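Local coordinates for ribonucleoside-diphosphate reductase, alpha chain (Actinobacillus ureae ATCC 25976, PDB 6DQX), which probably reduces ribonucleoside diphosphates to deoxyribonucleotides as the catalytic alpha subunit of a class Id ribonucleotide reductase, at residues A[284-289]-A[341-346]; A[354-359]-A[370-375]. One frame throughout, in Å; residues are numbered along the deposited sequence.

How the contacts relate
Along the chain the two contacts follow one another without nesting or crossing. Contact 1 opens at 284-289, where a loop runs into strand 288-296, and closes at 341-346, where helix 334-343 ends ahead of strand 347-351. The chain between them passes through helix 308-327, and the two strands pair in parallel, so the closure belongs to a strand-helix-strand crossover of the barrel domain. Contact 2 then closes a much shorter loop, from helix 353-359 to the long helix 367-395. The two centres lie about 33 Å apart, on opposite sides of the chain's centre, and strand 347-351 leads from one contact to the other.

Contact 1: A[284-289]-A[341-346]; sequences NDESFV and TRHRAL
The E286 carboxylate meets two flat groups at their edges, the guanidinium of R342 and the imidazole ring of H343. NH1 of R342 gives OE2 of E286 a salt-bridging hydrogen bond of 2.8 Å that is close to straight, with an N-H...O angle of 166°. OE2 lies in the guanidinium plane, yet the donor comes from well above the carboxylate plane; the two planes are turned 56° apart. At the imidazole edge, OE1 of E286 lies 3.0 Å from CE1 of H343 and OE2 of E286 is 3.2 Å from the same carbon; ND1 of H343 bonds instead to the carbonyl of F339, a turn earlier in its own helix. The E286 chain runs extended beyond CG, which carries its carboxylate across to the end of helix 334-343. R342 bends at chi3 (76°) to bring NH1 over, while its NH2 forms a second salt bridge with E399. Farther along, the methyl CB of A345 rests 4.2 Å from the carbonyl O of V289, and a water donates to O of V289 (2.9 Å) and, less tightly, to O of A345 (3.2 Å), joining the two backbones. R344, with positive phi, turns the chain out of the helix toward strand 347-351. OD2 of D285, bridged to R338, lies 4.6 Å from NH1 of R342 and well out of the guanidinium plane, an attraction of charges alone. The salt bridge to R342 probably favours the ionised form of buried E286, and R342 and R338 together probably offset the closeness of the two carboxylates.

Contact 2: A[354-359]-A[370-375]; sequences HSYLQA and MQKNNL
Y356 and K372 form the close part of this contact, the lysine chain crossing the tyrosine at about a right angle along the edge of its ring. CG of K372 lies in the ring plane, and its CD comes within 3.9 Å of CE2 of Y356. Nearer the hydroxyl, CE of K372 is 3.3 Å from OH of Y356, and NZ of K372 gives that oxygen a weak hydrogen bond, also 3.3 Å long. The stronger partner of the hydroxyl is D301, through its OD2, so the hydroxyl sits between an acid and a lysine. With CG anti to the backbone N (chi1 176°), the Y356 ring leans out toward the neighbouring helix. K372 bends at chi2 (-63°), which turns its outer methylenes along the ring edge instead of straight off its helix. The other side of the contact is looser: CD2 of L357 approaches CB of K372 at 4.4 Å, a van der Waals approach. Toward solvent, K372 is partly exposed, and L375, a turn further along its helix, is exposed, whereas Y356 and L357 are buried. Even at their closest, between L357 and K372, the backbones stay 8.4 Å apart from CA to CA. Helix 353-359 thus lies against the early turns of helix 367-395; W353 packs on K372 and N373, and F300 of helix 300-303 touches both Y356 and L375. Beyond, N373 bonds to helix 502-513, and F454 of helix 453-461 touches Q358 and A359.

Contact 1: A[284-289]-A[341-346]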
loop_
_atom_site.group_PDB
_atom_site.type_symbol
_atom_site.label_atom_id
_atom_site.label_comp_id
_atom_site.label_asym_id
_atom_site.label_seq_id
_atom_site.Cartn_x
_atom_site.Cartn_y
_atom_site.Cartn_z
ATOM N N ASN A 284 2.315 3.616 -19.024
ATOM C CA ASN A 284 1.786 4.636 -18.100
ATOM C C ASN A 284 0.249 4.772 -18.121
ATOM O O ASN A 284 -0.355 5.026 -17.069
ATOM C CB ASN A 284 2.422 6.018 -18.413
ATOM C CG ASN A 284 3.888 6.108 -18.021
ATOM O OD1 ASN A 284 4.743 6.499 -18.833
ATOM N ND2 ASN A 284 4.197 5.752 -16.777
ATOM N N ASP A 285 -0.379 4.550 -19.280
ATOM C CA ASP A 285 -1.822 4.704 -19.444
ATOM C C ASP A 285 -2.655 3.407 -19.568
ATOM O O ASP A 285 -3.873 3.481 -19.493
ATOM C CB ASP A 285 -2.138 5.630 -20.643
ATOM C CG ASP A 285 -1.548 5.131 -21.967
ATOM O OD1 ASP A 285 -0.367 5.452 -22.243
ATOM O OD2 ASP A 285 -2.246 4.441 -22.750
ATOM N N GLU A 286 -2.001 2.247 -19.734
ATOM C CA GLU A 286 -2.686 0.977 -19.947
ATOM C C GLU A 286 -2.092 -0.161 -19.111
ATOM O O GLU A 286 -0.899 -0.346 -19.098
ATOM C CB GLU A 286 -2.617 0.607 -21.423
ATOM C CG GLU A 286 -3.585 1.404 -22.289
ATOM C CD GLU A 286 -3.609 0.934 -23.741
ATOM O OE1 GLU A 286 -2.554 0.594 -24.308
ATOM O OE2 GLU A 286 -4.694 0.927 -24.344
ATOM N N SER A 287 -2.954 -0.921 -18.458
ATOM C CA SER A 287 -2.560 -2.155 -17.742
ATOM C C SER A 287 -3.201 -3.313 -18.530
ATOM O O SER A 287 -4.407 -3.304 -18.788
ATOM C CB SER A 287 -3.074 -2.136 -16.322
ATOM O OG SER A 287 -2.406 -1.103 -15.621
ATOM N N PHE A 288 -2.400 -4.289 -18.944
ATOM C CA PHE A 288 -2.977 -5.390 -19.731
ATOM C C PHE A 288 -3.915 -6.241 -18.912
ATOM O O PHE A 288 -3.691 -6.466 -17.715
ATOM C CB PHE A 288 -1.913 -6.205 -20.478
ATOM C CG PHE A 288 -0.970 -7.014 -19.609
ATOM C CD1 PHE A 288 -1.389 -8.154 -18.948
ATOM C CD2 PHE A 288 0.372 -6.666 -19.533
ATOM C CE1 PHE A 288 -0.477 -8.920 -18.194
ATOM C CE2 PHE A 288 1.273 -7.423 -18.785
ATOM C CZ PHE A 288 0.844 -8.532 -18.122
ATOM N N VAL A 289 -5.003 -6.666 -19.559
ATOM C CA VAL A 289 -5.888 -7.689 -19.059
ATOM C C VAL A 289 -6.216 -8.645 -20.200
ATOM O O VAL A 289 -6.133 -8.290 -21.375
ATOM C CB VAL A 289 -7.180 -7.117 -18.447
ATOM C CG1 VAL A 289 -6.866 -6.282 -17.217
ATOM C CG2 VAL A 289 -7.941 -6.247 -19.444
ATOM N N THR A 341 -10.724 -1.915 -23.773
ATOM C CA THR A 341 -11.454 -1.162 -24.821
ATOM C C THR A 341 -10.669 -1.075 -26.148
ATOM O O THR A 341 -11.230 -1.274 -27.232
ATOM C CB THR A 341 -11.803 0.249 -24.339
ATOM O OG1 THR A 341 -12.617 0.114 -23.170
ATOM C CG2 THR A 341 -12.577 1.032 -25.452
ATOM N N ARG A 342 -9.380 -0.761 -26.068
ATOM C CA ARG A 342 -8.605 -0.511 -27.261
ATOM C C ARG A 342 -8.005 -1.745 -27.931
ATOM O O ARG A 342 -7.778 -1.726 -29.141
ATOM C CB ARG A 342 -7.527 0.508 -26.960
ATOM C CG ARG A 342 -8.112 1.801 -26.432
ATOM C CD ARG A 342 -7.035 2.725 -25.944
ATOM N NE ARG A 342 -6.304 3.393 -27.003
ATOM C CZ ARG A 342 -4.989 3.336 -27.232
ATOM N NH1 ARG A 342 -4.147 2.611 -26.509
ATOM N NH2 ARG A 342 -4.502 4.062 -28.218
ATOM N N HIS A 343 -7.725 -2.793 -27.141
ATOM C CA HIS A 343 -7.007 -3.992 -27.601
ATOM C C HIS A 343 -7.901 -5.209 -27.791
ATOM O O HIS A 343 -7.700 -5.976 -28.728
ATOM C CB HIS A 343 -5.923 -4.393 -26.574
ATOM C CG HIS A 343 -4.763 -3.451 -26.517
ATOM N ND1 HIS A 343 -4.801 -2.218 -25.891
ATOM C CD2 HIS A 343 -3.515 -3.592 -26.990
ATOM C CE1 HIS A 343 -3.613 -1.639 -26.013
ATOM N NE2 HIS A 343 -2.818 -2.454 -26.681
ATOM N N ARG A 344 -8.828 -5.425 -26.863
ATOM C CA ARG A 344 -9.643 -6.628 -26.809
ATOM C C ARG A 344 -8.800 -7.917 -26.884
ATOM O O ARG A 344 -9.146 -8.867 -27.592
ATOM C CB ARG A 344 -10.706 -6.591 -27.918
ATOM C CG ARG A 344 -11.599 -5.360 -27.892
ATOM C CD ARG A 344 -12.798 -5.512 -28.836
ATOM N NE ARG A 344 -13.720 -6.487 -28.267
ATOM C CZ ARG A 344 -14.676 -6.228 -27.370
ATOM N NH1 ARG A 344 -14.944 -4.991 -26.970
ATOM N NH2 ARG A 344 -15.407 -7.218 -26.883
ATOM N N ALA A 345 -7.669 -7.946 -26.176
ATOM C CA ALA A 345 -6.801 -9.129 -26.217
ATOM C C ALA A 345 -7.477 -10.358 -25.615
ATOM O O ALA A 345 -8.119 -10.259 -24.566
ATOM C CB ALA A 345 -5.488 -8.855 -25.501
ATOM N N LEU A 346 -7.384 -11.501 -26.314
ATOM C CA LEU A 346 -7.866 -12.783 -25.818
ATOM C C LEU A 346 -6.718 -13.808 -25.667
ATOM O O LEU A 346 -5.651 -13.712 -26.317
ATOM C CB LEU A 346 -8.923 -13.384 -26.756
ATOM C CG LEU A 346 -10.047 -12.431 -27.242
ATOM C CD1 LEU A 346 -10.957 -13.165 -28.213
ATOM C CD2 LEU A 346 -10.813 -11.869 -26.049
HETATM O O HOH W 1 -8.022 -7.349 -23.317
#

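Contact 2: A[354-359]-A[370-375]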
loop_
_atom_site.group_PDB
_atom_site.type_symbol
_atom_site.label_atom_id
_atom_site.label_comp_id
_atom_site.label_asym_id
_atom_site.label_seq_id
_atom_site.Cartn_x
_atom_site.Cartn_y
_atom_site.Cartn_z
ATOM N N HIS A 354 -1.237 -34.312 -23.463
ATOM C CA HIS A 354 -0.697 -35.640 -23.190
ATOM C C HIS A 354 -1.798 -36.704 -23.293
ATOM O O HIS A 354 -1.573 -37.795 -23.856
ATOM C CB HIS A 354 -0.004 -35.689 -21.840
ATOM C CG HIS A 354 0.935 -36.832 -21.689
ATOM N ND1 HIS A 354 1.511 -37.159 -20.480
ATOM C CD2 HIS A 354 1.430 -37.719 -22.594
ATOM C CE1 HIS A 354 2.317 -38.191 -20.644
ATOM N NE2 HIS A 354 2.283 -38.555 -21.915
ATOM N N SER A 355 -2.999 -36.359 -22.814
ATOM C CA SER A 355 -4.161 -37.212 -23.008
ATOM C C SER A 355 -4.408 -37.583 -24.470
ATOM O O SER A 355 -4.637 -38.759 -24.774
ATOM C CB SER A 355 -5.430 -36.611 -22.394
ATOM O OG SER A 355 -5.300 -36.539 -20.978
ATOM N N TYR A 356 -4.404 -36.589 -25.355
ATOM C CA TYR A 356 -4.545 -36.866 -26.777
ATOM C C TYR A 356 -3.462 -37.841 -27.261
ATOM O O TYR A 356 -3.765 -38.802 -27.983
ATOM C CB TYR A 356 -4.510 -35.570 -27.590
ATOM C CG TYR A 356 -4.561 -35.803 -29.070
ATOM C CD1 TYR A 356 -5.757 -36.107 -29.696
ATOM C CD2 TYR A 356 -3.408 -35.766 -29.838
ATOM C CE1 TYR A 356 -5.814 -36.353 -31.058
ATOM C CE2 TYR A 356 -3.456 -36.004 -31.204
ATOM C CZ TYR A 356 -4.667 -36.304 -31.806
ATOM O OH TYR A 356 -4.739 -36.543 -33.167
ATOM N N LEU A 357 -2.211 -37.600 -26.873
ATOM C CA LEU A 357 -1.114 -38.473 -27.316
ATOM C C LEU A 357 -1.314 -39.884 -26.813
ATOM O O LEU A 357 -1.168 -40.846 -27.583
ATOM C CB LEU A 357 0.245 -37.948 -26.892
ATOM C CG LEU A 357 0.623 -36.619 -27.540
ATOM C CD1 LEU A 357 1.956 -36.186 -27.006
ATOM C CD2 LEU A 357 0.649 -36.691 -29.063
ATOM N N GLN A 358 -1.702 -40.017 -25.547
ATOM C CA GLN A 358 -1.930 -41.359 -24.982
ATOM C C GLN A 358 -3.122 -42.074 -25.579
ATOM O O GLN A 358 -3.063 -43.301 -25.781
ATOM C CB GLN A 358 -1.995 -41.312 -23.451
ATOM C CG GLN A 358 -0.618 -41.075 -22.846
ATOM C CD GLN A 358 -0.654 -41.021 -21.324
ATOM O OE1 GLN A 358 -1.710 -40.855 -20.741
ATOM N NE2 GLN A 358 0.499 -41.162 -20.689
ATOM N N ALA A 359 -4.175 -41.336 -25.927
ATOM C CA ALA A 359 -5.337 -41.938 -26.578
ATOM C C ALA A 359 -4.967 -42.520 -27.940
ATOM O O ALA A 359 -5.663 -43.413 -28.431
ATOM C CB ALA A 359 -6.462 -40.928 -26.751
ATOM N N MET A 370 5.521 -34.585 -32.412
ATOM C CA MET A 370 5.848 -33.335 -33.078
ATOM C C MET A 370 4.951 -33.079 -34.281
ATOM O O MET A 370 4.526 -31.951 -34.500
ATOM C CB MET A 370 7.310 -33.283 -33.481
ATOM C CG MET A 370 8.254 -33.315 -32.304
ATOM S SD MET A 370 9.911 -32.843 -32.763
ATOM C CE MET A 370 9.756 -31.066 -32.865
ATOM N N GLN A 371 4.629 -34.127 -35.056
ATOM C CA GLN A 371 3.670 -33.956 -36.152
ATOM C C GLN A 371 2.306 -33.491 -35.696
ATOM O O GLN A 371 1.699 -32.611 -36.317
ATOM C CB GLN A 371 3.495 -35.249 -36.949
ATOM C CG GLN A 371 4.786 -35.678 -37.590
ATOM C CD GLN A 371 4.589 -36.941 -38.404
ATOM O OE1 GLN A 371 4.052 -37.937 -37.897
ATOM N NE2 GLN A 371 4.963 -36.890 -39.691
ATOM N N LYS A 372 1.807 -34.110 -34.638
ATOM C CA LYS A 372 0.507 -33.733 -34.075
ATOM C C LYS A 372 0.521 -32.315 -33.483
ATOM O O LYS A 372 -0.468 -31.569 -33.595
ATOM C CB LYS A 372 0.066 -34.739 -33.009
ATOM C CG LYS A 372 -0.227 -36.161 -33.523
ATOM C CD LYS A 372 -1.385 -36.196 -34.489
ATOM C CE LYS A 372 -1.957 -37.610 -34.579
ATOM N NZ LYS A 372 -2.943 -37.644 -35.670
ATOM N N ASN A 373 1.650 -31.962 -32.889
ATOM C CA ASN A 373 1.843 -30.625 -32.236
ATOM C C ASN A 373 1.685 -29.556 -33.322
ATOM O O ASN A 373 0.926 -28.602 -33.171
ATOM C CB ASN A 373 3.229 -30.584 -31.602
ATOM C CG ASN A 373 3.414 -29.462 -30.608
ATOM O OD1 ASN A 373 2.503 -29.127 -29.865
ATOM N ND2 ASN A 373 4.605 -28.886 -30.589
ATOM N N ASN A 374 2.382 -29.746 -34.453
ATOM C CA ASN A 374 2.271 -28.821 -35.550
ATOM C C ASN A 374 0.845 -28.709 -36.084
ATOM O O ASN A 374 0.349 -27.601 -36.329
ATOM C CB ASN A 374 3.219 -29.223 -36.695
ATOM C CG ASN A 374 3.215 -28.217 -37.812
ATOM O OD1 ASN A 374 3.767 -27.126 -37.661
ATOM N ND2 ASN A 374 2.636 -28.588 -38.964
ATOM N N LEU A 375 0.198 -29.855 -36.293
ATOM C CA LEU A 375 -1.149 -29.914 -36.851
ATOM C C LEU A 375 -2.154 -29.196 -35.951
ATOM O O LEU A 375 -2.931 -28.372 -36.403
ATOM C CB LEU A 375 -1.584 -31.373 -37.015
ATOM C CG LEU A 375 -3.026 -31.570 -37.481
ATOM C CD1 LEU A 375 -3.264 -30.915 -38.845
ATOM C CD2 LEU A 375 -3.339 -33.043 -37.490
#